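Esterase (Xanthomonas oryzae pv. oryzae, PDB 3H2G) hydrolyses ester bonds as a cell-wall-degrading enzyme that the bacterium uses in its attack on rice. Local coordinates at residues V66-G71 against K98-A103; N228-L233 against D336-L341; Y237-M242 against N248-P253; T328-S333 against Q345-S350. All blocks are in the same frame, centred on the assembly; numbering follows the deposited sequence.

Interaction 1: residues V66-G71 against K98-A103; sequences VLLIPG and KEIRDA
On the helix that presses I100 against V66 and L68, within 98-103 the shortest polar bond is a salt bridge between neighbours, R101 NH1 to D102 OD1 at 2.7 Å. It belongs to the part of the helix turned from the strand, whereas the contact itself is wholly apolar. I100 carries it with a single methyl: CD1 lies 4.2 Å from V66 CG2 and equally 4.2 Å from L68 CD2, so the tip of the isoleucine bridges two residues of strand 60-71. V66 and L68 stand two apart in the strand and therefore project from the same side of the sheet, toward the helix. The chain of I100 runs straight out from the helix, its chi2 of 179° carrying CD1 as far from the backbone as the side chain allows. Reach is needed, because even the nearest alpha carbons, those of V66 and K98, are 8.5 Å apart. Helix 108-114 supplies further cover: V110 touches both I100 and L68. At the start of the segment, K98 points away from the strand and its NZ is held by E48 and E95 through salt bridges. Branched aliphatic residues suit the buried side, and charged ones the outer side, of an amphipathic helix. With no hydrogen bond across the contact, helix 96-102 meets this strand through dispersion and the exclusion of water, without polar bonds to fix its register.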
# COMPACT_ATOMS: atom_id res chain seq x y z
N VAL A 66 -6.33 10.48 4.64
CA VAL A 66 -7.05 10.24 5.87
C VAL A 66 -6.11 10.53 7.03
O VAL A 66 -4.91 10.30 6.94
CB VAL A 66 -7.56 8.77 5.96
CG1 VAL A 66 -6.39 7.79 5.84
CG2 VAL A 66 -8.31 8.54 7.26
N LEU A 67 -6.66 11.06 8.12
CA LEU A 67 -5.88 11.38 9.30
C LEU A 67 -6.64 10.90 10.53
O LEU A 67 -7.78 11.31 10.75
CB LEU A 67 -5.65 12.90 9.40
CG LEU A 67 -5.09 13.45 10.72
CD1 LEU A 67 -3.71 12.87 10.99
CD2 LEU A 67 -5.02 14.98 10.64
N LEU A 68 -6.02 10.02 11.30
CA LEU A 68 -6.64 9.49 12.52
C LEU A 68 -5.88 10.09 13.69
O LEU A 68 -4.66 9.95 13.80
CB LEU A 68 -6.54 7.96 12.54
CG LEU A 68 -7.16 7.25 11.32
CD1 LEU A 68 -7.01 5.74 11.47
CD2 LEU A 68 -8.63 7.63 11.21
N ILE A 69 -6.61 10.77 14.58
CA ILE A 69 -6.00 11.42 15.73
C ILE A 69 -6.46 10.82 17.05
O ILE A 69 -7.66 10.76 17.33
CB ILE A 69 -6.34 12.93 15.75
CG1 ILE A 69 -5.98 13.56 14.40
CG2 ILE A 69 -5.60 13.62 16.88
CD1 ILE A 69 -6.34 15.03 14.29
N PRO A 70 -5.51 10.35 17.88
CA PRO A 70 -5.86 9.76 19.18
C PRO A 70 -6.05 10.86 20.22
O PRO A 70 -5.56 11.98 20.06
CB PRO A 70 -4.65 8.88 19.48
CG PRO A 70 -3.53 9.72 18.95
CD PRO A 70 -4.07 10.21 17.61
N GLY A 71 -6.75 10.52 21.30
CA GLY A 71 -6.98 11.47 22.37
C GLY A 71 -7.69 10.77 23.51
O GLY A 71 -8.22 9.67 23.32
N LYS A 98 -13.68 8.28 4.23
CA LYS A 98 -15.12 8.03 4.17
C LYS A 98 -15.44 6.55 4.35
O LYS A 98 -16.51 6.20 4.87
CB LYS A 98 -15.68 8.55 2.85
CG LYS A 98 -15.75 10.08 2.82
CD LYS A 98 -16.47 10.61 1.59
CE LYS A 98 -16.71 12.11 1.70
NZ LYS A 98 -15.45 12.89 1.82
N GLU A 99 -14.53 5.67 3.94
CA GLU A 99 -14.73 4.24 4.08
C GLU A 99 -14.73 3.87 5.57
O GLU A 99 -15.57 3.09 6.03
CB GLU A 99 -13.64 3.47 3.35
CG GLU A 99 -13.78 1.95 3.38
CD GLU A 99 -15.13 1.47 2.86
OE1 GLU A 99 -15.64 2.05 1.87
OE2 GLU A 99 -15.67 0.51 3.44
N ILE A 100 -13.79 4.44 6.33
CA ILE A 100 -13.72 4.17 7.76
C ILE A 100 -15.00 4.69 8.42
O ILE A 100 -15.57 4.05 9.30
CB ILE A 100 -12.49 4.84 8.40
CG1 ILE A 100 -11.21 4.18 7.85
CG2 ILE A 100 -12.54 4.73 9.92
CD1 ILE A 100 -9.93 4.78 8.38
N ARG A 101 -15.45 5.85 7.96
CA ARG A 101 -16.67 6.44 8.50
C ARG A 101 -17.85 5.51 8.20
O ARG A 101 -18.68 5.26 9.07
CB ARG A 101 -16.90 7.82 7.87
CG ARG A 101 -17.88 8.69 8.65
CD ARG A 101 -19.28 8.66 8.07
NE ARG A 101 -19.44 9.60 6.96
CZ ARG A 101 -19.10 9.35 5.71
NH1 ARG A 101 -18.56 8.18 5.38
NH2 ARG A 101 -19.28 10.28 4.77
N ASP A 102 -17.91 5.00 6.98
CA ASP A 102 -18.99 4.08 6.60
C ASP A 102 -18.95 2.82 7.45
O ASP A 102 -19.99 2.26 7.81
CB ASP A 102 -18.89 3.68 5.13
CG ASP A 102 -19.11 4.85 4.19
OD1 ASP A 102 -19.73 5.85 4.61
OD2 ASP A 102 -18.68 4.75 3.02
N ALA A 103 -17.74 2.36 7.77
CA ALA A 103 -17.56 1.15 8.56
C ALA A 103 -17.73 1.43 10.06
O ALA A 103 -17.54 0.54 10.89
CB ALA A 103 -16.18 0.55 8.29

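Interaction 2: residues N228-L233 against D336-L341; sequences NTFGIL and DATVPL
T338 and N228 bury the most surface here, followed by F230, and one water draws all three together. The water donates to N228 OD1 at 2.7 Å and to T338 OG1 at 2.9 Å, and accepts from the backbone N of F230 at 2.8 Å. No direct hydrogen bond joins the two segments, so this solvent molecule provides the polar link. N228 brings its amide end nearer the loop, with CG anti to the backbone N (chi1 178°), and OD1 comes to 4.0 Å from T338 CA. The same residue starts a type I turn closed by G231 N on N228 O, and F230 then takes the N-cap position of helix 231-246. The threonine hydroxyl serves more than the water: OG1 also bonds to the backbone O of A374, and it lies 3.6 Å from F230 CD2, approaching the ring obliquely. The F230 and T338 side chains cross at about a right angle, and the ring meets those of F279 and F375 edge-to-face. Behind T338, D336 OD1 accepts from T338 N, an Asx turn, and almost straight, at 176°, from V339 N, which extends it to an Asx motif. Its other oxygen, OD2, is bonded to H377 ND1, consistent with the Ser-His-Asp triad of an alpha/beta hydrolase. Asparagine and threonine suit a seam of this kind, since each offers a small polar atom for water beside carbon that can pack. A loop probably belonging to the active site is thus tied to the start of a helix by shared solvent, with aromatic packing alongside.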
# COMPACT_ATOMS: atom_id res chain seq x y z
N ASN A 228 -2.49 -17.92 -8.08
CA ASN A 228 -2.53 -16.46 -8.02
C ASN A 228 -3.88 -16.05 -8.60
O ASN A 228 -3.98 -15.44 -9.66
CB ASN A 228 -1.39 -15.87 -8.85
CG ASN A 228 -1.41 -14.36 -8.86
OD1 ASN A 228 -1.72 -13.73 -7.85
ND2 ASN A 228 -1.07 -13.77 -10.00
N THR A 229 -4.92 -16.40 -7.85
CA THR A 229 -6.31 -16.17 -8.20
C THR A 229 -6.69 -14.78 -8.72
O THR A 229 -7.51 -14.66 -9.63
CB THR A 229 -7.19 -16.52 -6.99
OG1 THR A 229 -6.81 -17.81 -6.50
CG2 THR A 229 -8.67 -16.54 -7.37
N PHE A 230 -6.10 -13.74 -8.14
CA PHE A 230 -6.42 -12.38 -8.55
C PHE A 230 -5.44 -11.84 -9.59
O PHE A 230 -5.41 -10.64 -9.86
CB PHE A 230 -6.43 -11.47 -7.32
CG PHE A 230 -7.10 -12.08 -6.12
CD1 PHE A 230 -8.39 -12.60 -6.21
CD2 PHE A 230 -6.44 -12.16 -4.90
CE1 PHE A 230 -9.01 -13.18 -5.10
CE2 PHE A 230 -7.05 -12.73 -3.79
CZ PHE A 230 -8.33 -13.25 -3.89
N GLY A 231 -4.65 -12.74 -10.18
CA GLY A 231 -3.65 -12.35 -11.16
C GLY A 231 -4.12 -11.57 -12.38
O GLY A 231 -3.43 -10.65 -12.83
N ILE A 232 -5.26 -11.94 -12.94
CA ILE A 232 -5.75 -11.23 -14.12
C ILE A 232 -6.10 -9.78 -13.78
O ILE A 232 -5.79 -8.87 -14.55
CB ILE A 232 -6.98 -11.94 -14.73
CG1 ILE A 232 -6.53 -13.29 -15.31
CG2 ILE A 232 -7.61 -11.08 -15.82
CD1 ILE A 232 -7.63 -14.05 -16.01
N LEU A 233 -6.71 -9.57 -12.62
CA LEU A 233 -7.08 -8.23 -12.18
C LEU A 233 -5.86 -7.40 -11.82
O LEU A 233 -5.68 -6.28 -12.31
CB LEU A 233 -8.03 -8.32 -10.98
CG LEU A 233 -9.40 -8.95 -11.22
CD1 LEU A 233 -10.12 -9.16 -9.88
CD2 LEU A 233 -10.23 -8.05 -12.13
N ASP A 336 0.50 -17.06 1.95
CA ASP A 336 0.17 -16.05 0.94
C ASP A 336 0.59 -16.39 -0.50
O ASP A 336 1.77 -16.38 -0.82
CB ASP A 336 0.80 -14.72 1.34
CG ASP A 336 0.20 -13.53 0.61
OD1 ASP A 336 -0.37 -13.71 -0.49
OD2 ASP A 336 0.32 -12.40 1.13
N ALA A 337 -0.40 -16.67 -1.35
CA ALA A 337 -0.13 -17.00 -2.75
C ALA A 337 -0.27 -15.79 -3.67
O ALA A 337 0.09 -15.86 -4.85
CB ALA A 337 -1.07 -18.12 -3.21
N THR A 338 -0.80 -14.68 -3.15
CA THR A 338 -0.95 -13.48 -3.97
C THR A 338 0.38 -12.73 -4.00
O THR A 338 0.84 -12.29 -5.06
CB THR A 338 -2.07 -12.57 -3.42
OG1 THR A 338 -3.33 -13.25 -3.50
CG2 THR A 338 -2.15 -11.28 -4.23
N VAL A 339 1.00 -12.59 -2.84
CA VAL A 339 2.30 -11.94 -2.72
C VAL A 339 3.18 -12.87 -1.88
O VAL A 339 3.20 -12.76 -0.65
CB VAL A 339 2.20 -10.56 -2.03
CG1 VAL A 339 3.59 -9.94 -1.89
CG2 VAL A 339 1.30 -9.64 -2.85
N PRO A 340 3.89 -13.81 -2.52
CA PRO A 340 4.75 -14.76 -1.81
C PRO A 340 5.74 -14.10 -0.86
O PRO A 340 6.31 -13.05 -1.17
CB PRO A 340 5.45 -15.50 -2.95
CG PRO A 340 4.36 -15.55 -4.00
CD PRO A 340 3.83 -14.13 -3.96
N LEU A 341 5.93 -14.72 0.30
CA LEU A 341 6.85 -14.20 1.31
C LEU A 341 8.27 -14.15 0.76
O LEU A 341 9.16 -13.54 1.35
CB LEU A 341 6.78 -15.06 2.57
CG LEU A 341 7.44 -14.50 3.83
CD1 LEU A 341 6.89 -13.11 4.13
CD2 LEU A 341 7.16 -15.45 5.00
O HOH W 1 -3.95 -13.56 -6.28

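Interaction 3: residues Y237-M242 against N248-P253; sequences YAIVAM and NIYLEP
Helix 231-246 is followed by a loop that doubles back along it, and the contact joins I239, V240 and M242 of the helix to I249 and Y250 of that loop. I249 points at the helix and touches it with the end of its longer branch: CD1 is 3.8 Å from M242 CB and also 3.8 Å from the backbone O of I239. An extended chi2 of 174° carries the methyl that far, so that it touches I239 and M242, three apart on the helix. Y250 reaches in alongside. Its CG sits between the backbone N and carbonyl carbon (chi1 61°), the crowded position, which swings the ring from a backbone bond that does not itself face the helix. I239 CG2 then meets the ring at its edge, 4.0 Å from CE2, and the two side chains cross at about a right angle. P253 CA lies over one face, 3.6 Å above the plane and offset toward the rim. The phenol oxygen lies 4.1 Å from V240 CG2 and gains its hydrogen bond from outside the pair, from E266. Tyrosine suits this place because its ring packs on aliphatic groups while the hydroxyl still finds a polar partner. The turn is steadied further by Q243 OE1, which accepts from the backbone N of both I249 and Y250. All of this lies in the largely helical region between strands 198-205 and 328-332, consistent with a helical insertion of the sort many alpha/beta hydrolases carry, here with a connecting loop folded onto the flank of the helix it leaves.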
# COMPACT_ATOMS: atom_id res chain seq x y z
N TYR A 237 -4.16 -4.27 -13.94
CA TYR A 237 -3.99 -2.95 -13.33
C TYR A 237 -2.53 -2.50 -13.54
O TYR A 237 -2.26 -1.37 -13.93
CB TYR A 237 -4.31 -3.03 -11.83
CG TYR A 237 -4.71 -1.71 -11.18
CD1 TYR A 237 -5.39 -1.70 -9.96
CD2 TYR A 237 -4.44 -0.48 -11.79
CE1 TYR A 237 -5.81 -0.50 -9.37
CE2 TYR A 237 -4.85 0.73 -11.21
CZ TYR A 237 -5.54 0.70 -10.00
OH TYR A 237 -5.97 1.87 -9.42
N ALA A 238 -1.60 -3.42 -13.29
CA ALA A 238 -0.17 -3.12 -13.44
C ALA A 238 0.21 -2.72 -14.86
O ALA A 238 0.94 -1.75 -15.05
CB ALA A 238 0.65 -4.33 -13.01
N ILE A 239 -0.26 -3.47 -15.85
CA ILE A 239 0.06 -3.18 -17.25
C ILE A 239 -0.50 -1.83 -17.69
O ILE A 239 0.22 -1.01 -18.27
CB ILE A 239 -0.49 -4.30 -18.17
CG1 ILE A 239 0.25 -5.61 -17.88
CG2 ILE A 239 -0.35 -3.89 -19.64
CD1 ILE A 239 -0.35 -6.83 -18.57
N VAL A 240 -1.78 -1.61 -17.43
CA VAL A 240 -2.43 -0.35 -17.81
C VAL A 240 -1.77 0.84 -17.11
O VAL A 240 -1.51 1.87 -17.74
CB VAL A 240 -3.94 -0.40 -17.45
CG1 VAL A 240 -4.56 0.97 -17.60
CG2 VAL A 240 -4.65 -1.40 -18.35
N ALA A 241 -1.48 0.70 -15.82
CA ALA A 241 -0.85 1.78 -15.07
C ALA A 241 0.57 2.06 -15.55
O ALA A 241 0.95 3.22 -15.71
CB ALA A 241 -0.84 1.45 -13.58
N MET A 242 1.36 1.02 -15.79
CA MET A 242 2.73 1.22 -16.25
C MET A 242 2.75 1.88 -17.63
O MET A 242 3.66 2.64 -17.93
CB MET A 242 3.49 -0.11 -16.29
CG MET A 242 3.82 -0.65 -14.90
SD MET A 242 4.84 0.48 -13.92
CE MET A 242 4.75 -0.29 -12.30
N ASN A 248 5.48 3.35 -22.62
CA ASN A 248 6.44 2.61 -23.43
C ASN A 248 6.11 1.14 -23.66
O ASN A 248 6.99 0.36 -24.00
CB ASN A 248 7.83 2.72 -22.78
CG ASN A 248 7.88 2.10 -21.40
OD1 ASN A 248 6.87 1.61 -20.89
ND2 ASN A 248 9.06 2.12 -20.78
N ILE A 249 4.85 0.77 -23.48
CA ILE A 249 4.47 -0.63 -23.68
C ILE A 249 3.67 -0.84 -24.96
O ILE A 249 3.99 -1.73 -25.75
CB ILE A 249 3.64 -1.17 -22.49
CG1 ILE A 249 4.41 -0.96 -21.18
CG2 ILE A 249 3.38 -2.66 -22.68
CD1 ILE A 249 3.63 -1.33 -19.93
N TYR A 250 2.63 -0.03 -25.16
CA TYR A 250 1.79 -0.17 -26.34
C TYR A 250 1.10 1.13 -26.77
O TYR A 250 0.91 2.04 -25.97
CB TYR A 250 0.73 -1.24 -26.10
CG TYR A 250 -0.23 -0.94 -24.95
CD1 TYR A 250 -1.28 -0.03 -25.11
CD2 TYR A 250 -0.07 -1.56 -23.71
CE1 TYR A 250 -2.16 0.25 -24.05
CE2 TYR A 250 -0.94 -1.28 -22.65
CZ TYR A 250 -1.98 -0.38 -22.83
OH TYR A 250 -2.84 -0.12 -21.78
N LEU A 251 0.74 1.20 -28.05
CA LEU A 251 0.03 2.35 -28.58
C LEU A 251 -1.46 2.04 -28.43
O LEU A 251 -2.26 2.90 -28.08
CB LEU A 251 0.36 2.55 -30.07
CG LEU A 251 -0.41 3.67 -30.78
CD1 LEU A 251 -0.05 5.02 -30.18
CD2 LEU A 251 -0.09 3.64 -32.27
N GLU A 252 -1.81 0.78 -28.69
CA GLU A 252 -3.19 0.30 -28.58
C GLU A 252 -3.17 -0.93 -27.67
O GLU A 252 -2.30 -1.78 -27.80
CB GLU A 252 -3.74 -0.09 -29.95
CG GLU A 252 -3.67 1.00 -31.00
CD GLU A 252 -4.29 0.58 -32.32
OE1 GLU A 252 -3.90 -0.48 -32.86
OE2 GLU A 252 -5.17 1.31 -32.82
N PRO A 253 -4.14 -1.03 -26.74
CA PRO A 253 -4.23 -2.16 -25.81
C PRO A 253 -4.25 -3.53 -26.50
O PRO A 253 -3.85 -4.53 -25.91
CB PRO A 253 -5.52 -1.88 -25.05
CG PRO A 253 -5.61 -0.39 -25.07
CD PRO A 253 -5.22 -0.06 -26.49

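Interaction 4: residues T328-S333 against Q345-S350; sequences TLLCGS and QTAIAS
L330 meets A347 and I348 within a beta-alpha-beta unit, in which strand 328-332 leads through helix 342-353 to the parallel strand 359-363. Apolar contacts make up the whole of the meeting. L330 points toward the helix, with CG anti to its own carbonyl carbon (chi1 -55°), and its chi2 of -178° brings the CD1 methyl forward as the touching atom. Beside it lies I348, whose side chain slides past the leucine in the opposite direction, each lying along the other. The isoleucine leaves its backbone at an angle to the strand, and it is the longer branch, by CG1, that comes near; it also rests on V359 and L361, so it spans strand 328-332 and the edge strand 359-363. A347 points toward the strand, and its small methyl suits a helix face lying close over leucine. No hydrogen bond joins strand 328-332 to the helix segment; each is bonded elsewhere. L330 pairs through its backbone with A360 and V362 of the adjoining parallel strand, while the helix keeps its own bonds, among them S350 N to T346 O at 3.0 Å. A covalent link serves the next residue along: C331 forms a disulfide with C384 of helix 376-396, and since neighbours in a strand alternate, this fastens the sheet to a helix on the face turned from A347 and I348. The strand is therefore covered on both faces, as in alpha/beta folds generally. At the centre of the contact, L330 CD1 stands 3.9 Å from I348 CG1 and 4.1 Å from A347 CB.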
# COMPACT_ATOMS: atom_id res chain seq x y z
N THR A 328 13.74 -2.02 10.53
CA THR A 328 12.62 -2.45 9.70
C THR A 328 12.18 -3.88 9.97
O THR A 328 13.00 -4.74 10.26
CB THR A 328 13.01 -2.33 8.21
OG1 THR A 328 13.50 -1.01 7.95
CG2 THR A 328 11.82 -2.60 7.30
N LEU A 329 10.88 -4.11 9.89
CA LEU A 329 10.32 -5.43 10.10
C LEU A 329 9.34 -5.75 8.98
O LEU A 329 8.27 -5.16 8.88
CB LEU A 329 9.59 -5.50 11.45
CG LEU A 329 8.96 -6.86 11.79
CD1 LEU A 329 10.02 -7.96 11.71
CD2 LEU A 329 8.36 -6.80 13.19
N LEU A 330 9.73 -6.69 8.12
CA LEU A 330 8.87 -7.10 7.02
C LEU A 330 7.96 -8.21 7.53
O LEU A 330 8.44 -9.20 8.08
CB LEU A 330 9.73 -7.60 5.85
CG LEU A 330 10.81 -6.65 5.34
CD1 LEU A 330 11.52 -7.28 4.16
CD2 LEU A 330 10.18 -5.32 4.93
N CYS A 331 6.66 -8.04 7.36
CA CYS A 331 5.71 -9.04 7.83
C CYS A 331 4.93 -9.61 6.66
O CYS A 331 4.65 -8.92 5.68
CB CYS A 331 4.76 -8.42 8.85
SG CYS A 331 3.65 -9.58 9.73
N GLY A 332 4.57 -10.88 6.78
CA GLY A 332 3.81 -11.54 5.74
C GLY A 332 3.46 -12.94 6.21
O GLY A 332 3.67 -13.27 7.37
N SER A 333 2.93 -13.75 5.30
CA SER A 333 2.55 -15.11 5.63
C SER A 333 3.02 -16.08 4.55
O SER A 333 2.89 -15.80 3.36
CB SER A 333 1.03 -15.22 5.78
OG SER A 333 0.61 -16.57 5.82
N GLN A 345 12.08 -12.28 1.86
CA GLN A 345 13.32 -13.03 1.94
C GLN A 345 14.34 -12.50 0.94
O GLN A 345 15.51 -12.32 1.26
CB GLN A 345 13.05 -14.52 1.69
CG GLN A 345 12.27 -15.19 2.82
CD GLN A 345 11.61 -16.49 2.41
OE1 GLN A 345 11.18 -17.27 3.26
NE2 GLN A 345 11.52 -16.73 1.11
N THR A 346 13.87 -12.24 -0.28
CA THR A 346 14.72 -11.71 -1.33
C THR A 346 15.21 -10.32 -0.95
O THR A 346 16.39 -9.99 -1.10
CB THR A 346 13.95 -11.61 -2.67
OG1 THR A 346 13.57 -12.92 -3.11
CG2 THR A 346 14.81 -10.94 -3.74
N ALA A 347 14.31 -9.49 -0.44
CA ALA A 347 14.66 -8.14 -0.03
C ALA A 347 15.76 -8.15 1.03
O ALA A 347 16.78 -7.47 0.89
CB ALA A 347 13.43 -7.41 0.49
N ILE A 348 15.55 -8.92 2.09
CA ILE A 348 16.52 -8.99 3.17
C ILE A 348 17.89 -9.49 2.70
O ILE A 348 18.92 -8.97 3.12
CB ILE A 348 15.99 -9.88 4.33
CG1 ILE A 348 14.85 -9.14 5.03
CG2 ILE A 348 17.10 -10.19 5.33
CD1 ILE A 348 14.15 -9.95 6.11
N ALA A 349 17.90 -10.48 1.82
CA ALA A 349 19.17 -10.98 1.31
C ALA A 349 19.89 -9.85 0.58
O ALA A 349 21.09 -9.66 0.74
CB ALA A 349 18.93 -12.16 0.38
N SER A 350 19.14 -9.09 -0.22
CA SER A 350 19.71 -7.98 -0.98
C SER A 350 20.21 -6.87 -0.07
O SER A 350 21.24 -6.25 -0.34
CB SER A 350 18.67 -7.42 -1.95
OG SER A 350 18.24 -8.41 -2.87

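In the fold
Interactions 1 and 4 both seat a helix on the same mixed sheet, on opposite sides of the chain's centre and about 29 Å apart between centres; both are buried and purely aliphatic across the contact. Interaction 3 is also buried and mainly apolar, but stands away from the sheet and adds a tyrosine whose hydroxyl is bonded elsewhere. Interaction 2 differs: partly buried and bridged by water, it lies beside the probable catalytic residues. It shares helix 231-246 with interaction 3, using the start of the helix where 237-242 lies farther along. It also touches interaction 4, L341 CD1 lying 3.8 Å from G332 CA, where the strand passes into the loop holding D336.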